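Local coordinates for protein putative aldehyde dehydrogenase AldY (PDB 4DNG) that probably oxidises aldehydes to carboxylates with NAD+ as cofactor, and may help protect the cell against stress from ethanol and related compounds, at residues A38-G43 against L208-I214; M88-R92 against D318-P322; I139-L144 against V465-T471. One frame throughout, in Å; residues are numbered along the deposited sequence.

Interaction 1 of 3, residues A38-G43 against L208-I214; sequences ASLATG and LTDVKEI
Leu40 lies over the start of the short helix 211-214 and buries the most surface here, followed by Leu208 and Glu213. With CG anti to the carbonyl carbon (chi1 -59°), the branch lies over residues 209-210, and its two methyls meet different partners. Leu40 CD1 meets the Asp210 carboxylate, 3.7 Å from OD2, and the two side chains cross at about a right angle. Leu40 CD2 sits 3.8 Å from Thr209 CA, and Leu40 CB touches Glu213 CG.

Leu208 contributes mainly through its backbone. Its O accepts a nearly straight hydrogen bond from Ala41 N (2.8 Å, 166°), in the carbonyl plane. Leu40 CA-H points at the same oxygen. At the other end the Leu208 side chain packs on Ala38 CB and on helix 183-196.

Glu213 lays its aliphatic part against the backbone, with CG 3.4 Å from Ala41 O. That oxygen also accepts a hydrogen bond from Thr209 OG1 at 2.9 Å, tilted 34° from the carbonyl plane. The Glu213 chain bends at chi2; OE1 stays near Thr42 CA, and OE2 forms a salt bridge with Arg22. Arg22 also pairs with Asp210 OD1, joining both acids.

Asp210 is the N-cap of helix 211-214: its OD1 accepts from Glu213 N at 2.9 Å. Thr42 likewise caps the helix that starts at Gly43. A strand end runs through a loop into an N-capped helix, and packs on a short helix with its own N-cap. This is in the domain that probably binds NAD+; the Ile214 side chain is about 11 Å from that of Val235 of the inferred site.

Interaction 2 of 3, residues M88-R92 against D318-P322; sequences MMIAR and DQTDP
Gln319 reaches across to Ala91 in the helix 83-94. Its NE2 donates a hydrogen bond to Ala91 O. The modelled distance of 2.4 Å is very short, so the exact value is doubtful. The same NE2 lies 3.7 Å from Ala91 CB and makes a weak hydrogen bond to Gly96 O, just past the helix. A bend at chi2 (126°) turns the amide of Gln319 to this helix end. With an alanine here the amide is gone, and Ala91 O is likely to lose its mate from the 318-322 turn.

Beside it, Met88 touches Thr320. The Met88 chain bends at chi2 and chi3, and its SD comes 4.0 Å from Thr320 CB.

The second shell is Asp318. Its OD1 accepts from Thr320 N (3.2 Å) and Thr320 OG1 (3.1 Å). Both donors come from above the same face of the carboxylate. Asp321 N closes the turn on Asp318 O at 3.2 Å. Tyr30 and Pro328 pack against Gln319, and helix 98-118 packs on Ala91. This is an Asx turn within a type I beta turn, packed on helix 83-94 through the Gln319 amide and Thr320; it joins this helix to the loop between helices 297-313 and 332-347.

Interaction 3 of 3, residues I139-L144 against V465-T471; sequences IYRLPL and VEEFTVT
An antiparallel strand pair joins Arg141, Leu142 and Pro143 to Thr471, Val470 and Thr469, where a helix leads into strand 469-477. Leu142 and Val470 form the hydrogen-bonded pair. Leu142 N donates to Val470 O at 3.1 Å and is almost straight (178°). Val470 N returns a bond to Leu142 O at 2.8 Å. Pro143 falls in a non-hydrogen-bonded pair with Thr469, so its missing N-H costs the ladder nothing. Leu144 N adds a weak bond to Phe468 O.

Arg141 buries the most surface. CG is anti to the backbone N (chi1 167°), and bends at chi2 and chi3 fold the chain back over the other segment. Its guanidinium group makes a salt bridge with Glu466. Arg141 NH1 is 3.2 Å from Glu466 OE1 and NH2 is 3.2 Å from Glu466 OE2. The two planes stand 82° apart, so the two-pronged pair is far from coplanar, and both hydrogen bonds are weak. Val465 CG1 lies over one guanidinium face, toward its rim, 3.5 Å from Arg141 NE. Thr469 crosses the bent arginine chain at about a right angle. Its hydroxyl, OG1, donates to Val465 O at 2.6 Å, from above the carbonyl plane. This bond ties Thr469, at the strand start, back to the helix.

Thr471 lies on the arginine face, where its CG2 touches Ile139 CG2 at 3.8 Å. On the opposite face, Leu142 CB meets Val470 CG1 at 4.0 Å. Leu142 also packs on Leu426 of the second subunit, and Tyr140 OH bonds to Glu422 of that subunit. The arrangement fits the beta arm of the aldehyde dehydrogenase fold, in which the C-terminal strand pairs with an earlier one and takes part in subunit contacts.

From the N terminus, the first three segments are 38-43, 88-92 and 139-144. Their partners follow in the same order: 208-214, 318-322 and 465-471. Each contact therefore closes a long loop, and every pair of loops crosses; none nests. Interaction 1 ties the end of an N-terminal strand to the region just after strand 204-206. Interaction 2 joins helix 83-94 to the loop between helices 297-313 and 332-347. Interaction 3 brings the C-terminal strand back to strand 135-150. The contacts do not touch. Interactions 2 and 3 lie on opposite sides of the chain's centre, with their own centres about 39 Å apart.

Interaction 1 of 3, residues A38-G43 against L208-I214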
# COMPACT_ATOMS: atom_id res chain seq x y z
N ALA A 38 28.29 11.96 -18.83
CA ALA A 38 27.61 12.55 -17.69
C ALA A 38 28.39 12.24 -16.43
O ALA A 38 28.82 11.09 -16.22
CB ALA A 38 26.18 12.04 -17.59
N SER A 39 28.59 13.27 -15.62
CA SER A 39 29.21 13.13 -14.30
C SER A 39 28.16 12.63 -13.31
O SER A 39 27.01 13.10 -13.30
CB SER A 39 29.75 14.47 -13.84
OG SER A 39 28.69 15.38 -13.64
N LEU A 40 28.59 11.71 -12.45
CA LEU A 40 27.71 10.99 -11.55
C LEU A 40 27.60 11.73 -10.22
O LEU A 40 28.61 12.04 -9.59
CB LEU A 40 28.25 9.58 -11.33
CG LEU A 40 28.36 8.79 -12.63
CD1 LEU A 40 28.89 7.37 -12.40
CD2 LEU A 40 27.00 8.77 -13.32
N ALA A 41 26.38 11.99 -9.79
CA ALA A 41 26.14 12.70 -8.54
C ALA A 41 26.37 11.76 -7.35
O ALA A 41 26.36 10.54 -7.51
CB ALA A 41 24.73 13.26 -8.53
N THR A 42 26.56 12.33 -6.15
CA THR A 42 26.95 11.52 -4.99
C THR A 42 25.82 11.29 -4.03
O THR A 42 24.82 12.02 -4.04
CB THR A 42 28.02 12.22 -4.13
OG1 THR A 42 27.41 13.33 -3.45
CG2 THR A 42 29.17 12.71 -4.97
N GLY A 43 26.02 10.29 -3.17
CA GLY A 43 25.17 10.12 -1.98
C GLY A 43 24.81 11.42 -1.28
O GLY A 43 23.62 11.71 -1.06
N LEU A 208 21.38 12.39 -11.92
CA LEU A 208 22.21 11.60 -12.83
C LEU A 208 23.29 10.93 -12.01
O LEU A 208 24.20 11.57 -11.50
CB LEU A 208 22.81 12.49 -13.93
CG LEU A 208 22.00 12.49 -15.22
CD1 LEU A 208 20.56 12.90 -14.96
CD2 LEU A 208 22.63 13.40 -16.26
N THR A 209 23.15 9.64 -11.84
CA THR A 209 24.00 8.92 -10.94
C THR A 209 23.87 7.45 -11.18
O THR A 209 23.27 7.03 -12.16
CB THR A 209 23.68 9.29 -9.48
OG1 THR A 209 24.59 8.59 -8.61
CG2 THR A 209 22.24 8.93 -9.14
N ASP A 210 24.45 6.64 -10.30
CA ASP A 210 24.29 5.20 -10.43
C ASP A 210 24.27 4.59 -9.04
O ASP A 210 24.53 5.27 -8.03
CB ASP A 210 25.35 4.57 -11.37
CG ASP A 210 26.77 4.61 -10.80
OD1 ASP A 210 26.98 5.22 -9.73
OD2 ASP A 210 27.70 4.02 -11.42
N VAL A 211 23.91 3.33 -8.97
CA VAL A 211 23.80 2.68 -7.68
C VAL A 211 25.17 2.56 -7.02
O VAL A 211 25.30 2.62 -5.79
CB VAL A 211 23.03 1.36 -7.83
CG1 VAL A 211 23.17 0.53 -6.58
CG2 VAL A 211 21.55 1.68 -8.12
N LYS A 212 26.21 2.46 -7.84
CA LYS A 212 27.56 2.48 -7.33
C LYS A 212 27.82 3.75 -6.46
O LYS A 212 28.52 3.69 -5.46
CB LYS A 212 28.54 2.40 -8.49
CG LYS A 212 28.61 1.02 -9.10
CD LYS A 212 29.49 1.00 -10.34
CE LYS A 212 29.72 -0.42 -10.83
NZ LYS A 212 30.65 -0.47 -12.00
N GLU A 213 27.25 4.88 -6.84
CA GLU A 213 27.34 6.06 -5.99
C GLU A 213 26.37 5.99 -4.82
O GLU A 213 26.73 6.30 -3.70
CB GLU A 213 27.10 7.34 -6.79
CG GLU A 213 28.31 7.81 -7.58
CD GLU A 213 29.59 7.89 -6.76
OE1 GLU A 213 29.58 8.57 -5.72
OE2 GLU A 213 30.61 7.29 -7.18
N ILE A 214 25.17 5.51 -5.07
CA ILE A 214 24.05 5.86 -4.24
C ILE A 214 23.50 4.73 -3.39
O ILE A 214 22.75 4.97 -2.46
CB ILE A 214 23.06 6.64 -5.13
CG1 ILE A 214 23.16 8.12 -4.76
CG2 ILE A 214 21.65 6.02 -5.26
CD1 ILE A 214 22.68 9.06 -5.84

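Interaction 2 of 3, residues M88-R92 against D318-P322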
# COMPACT_ATOMS: atom_id res chain seq x y z
N MET A 88 13.84 11.74 -32.06
CA MET A 88 15.19 11.37 -32.48
C MET A 88 16.05 10.98 -31.30
O MET A 88 16.65 9.91 -31.31
CB MET A 88 15.85 12.50 -33.28
CG MET A 88 17.12 12.06 -34.00
SD MET A 88 16.89 10.58 -35.03
CE MET A 88 16.13 11.28 -36.49
N MET A 89 16.11 11.85 -30.28
CA MET A 89 16.92 11.58 -29.09
C MET A 89 16.50 10.32 -28.29
O MET A 89 17.37 9.54 -27.87
CB MET A 89 17.01 12.81 -28.19
CG MET A 89 17.94 12.65 -26.99
SD MET A 89 19.67 12.27 -27.37
CE MET A 89 20.15 13.76 -28.23
N ILE A 90 15.19 10.11 -28.10
CA ILE A 90 14.69 8.88 -27.49
C ILE A 90 15.18 7.66 -28.27
O ILE A 90 15.61 6.68 -27.68
CB ILE A 90 13.15 8.81 -27.40
CG1 ILE A 90 12.60 9.85 -26.40
CG2 ILE A 90 12.69 7.42 -26.97
CD1 ILE A 90 11.14 10.18 -26.63
N ALA A 91 15.09 7.73 -29.59
CA ALA A 91 15.60 6.67 -30.44
C ALA A 91 17.13 6.45 -30.25
O ALA A 91 17.55 5.34 -29.94
CB ALA A 91 15.27 6.94 -31.90
N ARG A 92 17.92 7.52 -30.37
CA ARG A 92 19.38 7.41 -30.24
C ARG A 92 19.83 6.81 -28.92
O ARG A 92 20.70 5.95 -28.89
CB ARG A 92 20.09 8.76 -30.45
CG ARG A 92 19.44 9.68 -31.47
CD ARG A 92 20.45 10.41 -32.35
NE ARG A 92 21.28 11.40 -31.66
CZ ARG A 92 22.55 11.19 -31.29
NH1 ARG A 92 23.12 10.02 -31.52
NH2 ARG A 92 23.24 12.16 -30.69
N ASP A 318 19.31 0.16 -38.30
CA ASP A 318 19.47 1.46 -37.68
C ASP A 318 18.11 1.99 -37.28
O ASP A 318 17.22 2.15 -38.10
CB ASP A 318 20.17 2.45 -38.62
CG ASP A 318 20.71 3.66 -37.89
OD1 ASP A 318 20.28 3.91 -36.73
OD2 ASP A 318 21.56 4.37 -38.47
N GLN A 319 17.98 2.27 -36.00
CA GLN A 319 16.70 2.62 -35.38
C GLN A 319 16.32 4.09 -35.62
O GLN A 319 15.15 4.48 -35.51
CB GLN A 319 16.87 2.37 -33.90
CG GLN A 319 18.35 2.43 -33.56
CD GLN A 319 18.62 3.40 -32.46
OE1 GLN A 319 19.75 3.55 -32.01
NE2 GLN A 319 17.57 4.07 -32.00
N THR A 320 17.32 4.90 -35.96
CA THR A 320 17.08 6.28 -36.34
C THR A 320 16.44 6.37 -37.73
O THR A 320 15.94 7.42 -38.11
CB THR A 320 18.36 7.10 -36.30
OG1 THR A 320 19.21 6.71 -37.38
CG2 THR A 320 19.08 6.90 -34.94
N ASP A 321 16.46 5.26 -38.48
CA ASP A 321 15.76 5.15 -39.76
C ASP A 321 14.26 4.95 -39.50
O ASP A 321 13.87 4.02 -38.79
CB ASP A 321 16.36 3.98 -40.55
CG ASP A 321 15.67 3.70 -41.89
OD1 ASP A 321 14.43 3.82 -42.02
OD2 ASP A 321 16.39 3.30 -42.82
N PRO A 322 13.40 5.84 -40.07
CA PRO A 322 11.94 5.83 -39.78
C PRO A 322 11.16 4.60 -40.28
O PRO A 322 9.95 4.51 -40.04
CB PRO A 322 11.43 7.11 -40.46
CG PRO A 322 12.43 7.42 -41.51
CD PRO A 322 13.76 6.90 -41.03

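Interaction 3 of 3, residues I139-L144 against V465-T471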
# COMPACT_ATOMS: atom_id res chain seq x y z
N ILE A 139 -13.42 15.66 5.35
CA ILE A 139 -12.29 14.99 4.73
C ILE A 139 -11.68 15.93 3.70
O ILE A 139 -12.38 16.51 2.88
CB ILE A 139 -12.71 13.65 4.12
CG1 ILE A 139 -13.17 12.70 5.23
CG2 ILE A 139 -11.56 13.04 3.33
CD1 ILE A 139 -14.10 11.60 4.77
N TYR A 140 -10.36 16.08 3.79
CA TYR A 140 -9.61 16.91 2.88
C TYR A 140 -8.64 16.08 2.09
O TYR A 140 -8.15 15.05 2.56
CB TYR A 140 -8.83 17.96 3.63
CG TYR A 140 -9.68 18.90 4.43
CD1 TYR A 140 -10.25 18.49 5.63
CD2 TYR A 140 -9.89 20.21 4.01
CE1 TYR A 140 -11.02 19.36 6.38
CE2 TYR A 140 -10.66 21.09 4.75
CZ TYR A 140 -11.22 20.65 5.94
OH TYR A 140 -12.00 21.49 6.70
N ARG A 141 -8.39 16.55 0.87
CA ARG A 141 -7.49 15.92 -0.07
C ARG A 141 -6.26 16.80 -0.10
O ARG A 141 -6.30 17.92 -0.61
CB ARG A 141 -8.14 15.88 -1.45
CG ARG A 141 -7.17 15.53 -2.58
CD ARG A 141 -7.10 14.04 -2.80
NE ARG A 141 -8.33 13.50 -3.35
CZ ARG A 141 -8.85 12.34 -2.98
NH1 ARG A 141 -8.26 11.61 -2.05
NH2 ARG A 141 -9.97 11.91 -3.53
N LEU A 142 -5.18 16.27 0.46
CA LEU A 142 -3.94 17.01 0.59
C LEU A 142 -2.83 16.29 -0.16
O LEU A 142 -2.95 15.10 -0.45
CB LEU A 142 -3.59 17.14 2.09
CG LEU A 142 -3.89 18.41 2.91
CD1 LEU A 142 -5.30 18.96 2.74
CD2 LEU A 142 -3.63 18.14 4.39
N PRO A 143 -1.72 16.99 -0.46
CA PRO A 143 -0.54 16.33 -1.07
C PRO A 143 0.09 15.22 -0.17
O PRO A 143 -0.13 15.20 1.04
CB PRO A 143 0.46 17.48 -1.27
CG PRO A 143 -0.05 18.62 -0.43
CD PRO A 143 -1.53 18.45 -0.28
N LEU A 144 0.83 14.30 -0.76
CA LEU A 144 1.49 13.25 0.04
C LEU A 144 2.76 13.78 0.66
O LEU A 144 3.03 13.54 1.85
CB LEU A 144 1.82 12.05 -0.83
CG LEU A 144 2.41 10.80 -0.21
CD1 LEU A 144 1.66 10.31 1.04
CD2 LEU A 144 2.38 9.74 -1.30
N VAL A 465 -4.98 9.68 -8.28
CA VAL A 465 -5.17 10.76 -7.30
C VAL A 465 -5.01 10.25 -5.87
O VAL A 465 -4.30 10.87 -5.08
CB VAL A 465 -6.53 11.50 -7.53
CG1 VAL A 465 -6.99 12.25 -6.29
CG2 VAL A 465 -6.44 12.45 -8.71
N GLU A 466 -5.62 9.11 -5.55
CA GLU A 466 -5.45 8.49 -4.23
C GLU A 466 -3.98 8.14 -3.97
O GLU A 466 -3.53 8.23 -2.83
CB GLU A 466 -6.29 7.21 -4.07
CG GLU A 466 -7.75 7.28 -4.52
CD GLU A 466 -8.62 8.25 -3.72
OE1 GLU A 466 -8.39 8.42 -2.50
OE2 GLU A 466 -9.55 8.83 -4.32
N GLU A 467 -3.24 7.75 -5.01
CA GLU A 467 -1.85 7.27 -4.84
C GLU A 467 -0.93 8.40 -4.45
O GLU A 467 -0.03 8.21 -3.64
CB GLU A 467 -1.32 6.57 -6.10
CG GLU A 467 -1.65 5.08 -6.23
CD GLU A 467 -1.07 4.45 -7.50
OE1 GLU A 467 -1.84 4.19 -8.46
OE2 GLU A 467 0.16 4.21 -7.56
N PHE A 468 -1.18 9.59 -4.99
CA PHE A 468 -0.29 10.74 -4.80
C PHE A 468 -0.85 11.77 -3.84
O PHE A 468 -0.28 12.84 -3.66
CB PHE A 468 0.07 11.37 -6.16
CG PHE A 468 0.94 10.48 -7.01
CD1 PHE A 468 2.32 10.52 -6.90
CD2 PHE A 468 0.36 9.56 -7.89
CE1 PHE A 468 3.12 9.68 -7.66
CE2 PHE A 468 1.15 8.73 -8.65
CZ PHE A 468 2.54 8.79 -8.54
N THR A 469 -1.98 11.44 -3.21
CA THR A 469 -2.52 12.33 -2.18
C THR A 469 -2.81 11.59 -0.92
O THR A 469 -2.95 10.36 -0.94
CB THR A 469 -3.82 13.04 -2.62
OG1 THR A 469 -4.86 12.07 -2.81
CG2 THR A 469 -3.58 13.85 -3.89
N VAL A 470 -2.89 12.33 0.19
CA VAL A 470 -3.36 11.76 1.44
C VAL A 470 -4.78 12.23 1.80
O VAL A 470 -5.24 13.33 1.45
CB VAL A 470 -2.35 11.99 2.57
CG1 VAL A 470 -2.44 13.41 3.11
CG2 VAL A 470 -2.56 10.96 3.68
N THR A 471 -5.50 11.36 2.49
CA THR A 471 -6.84 11.69 2.96
C THR A 471 -6.70 12.19 4.39
O THR A 471 -6.22 11.47 5.26
CB THR A 471 -7.76 10.46 2.86
OG1 THR A 471 -8.33 10.42 1.55
CG2 THR A 471 -8.87 10.48 3.89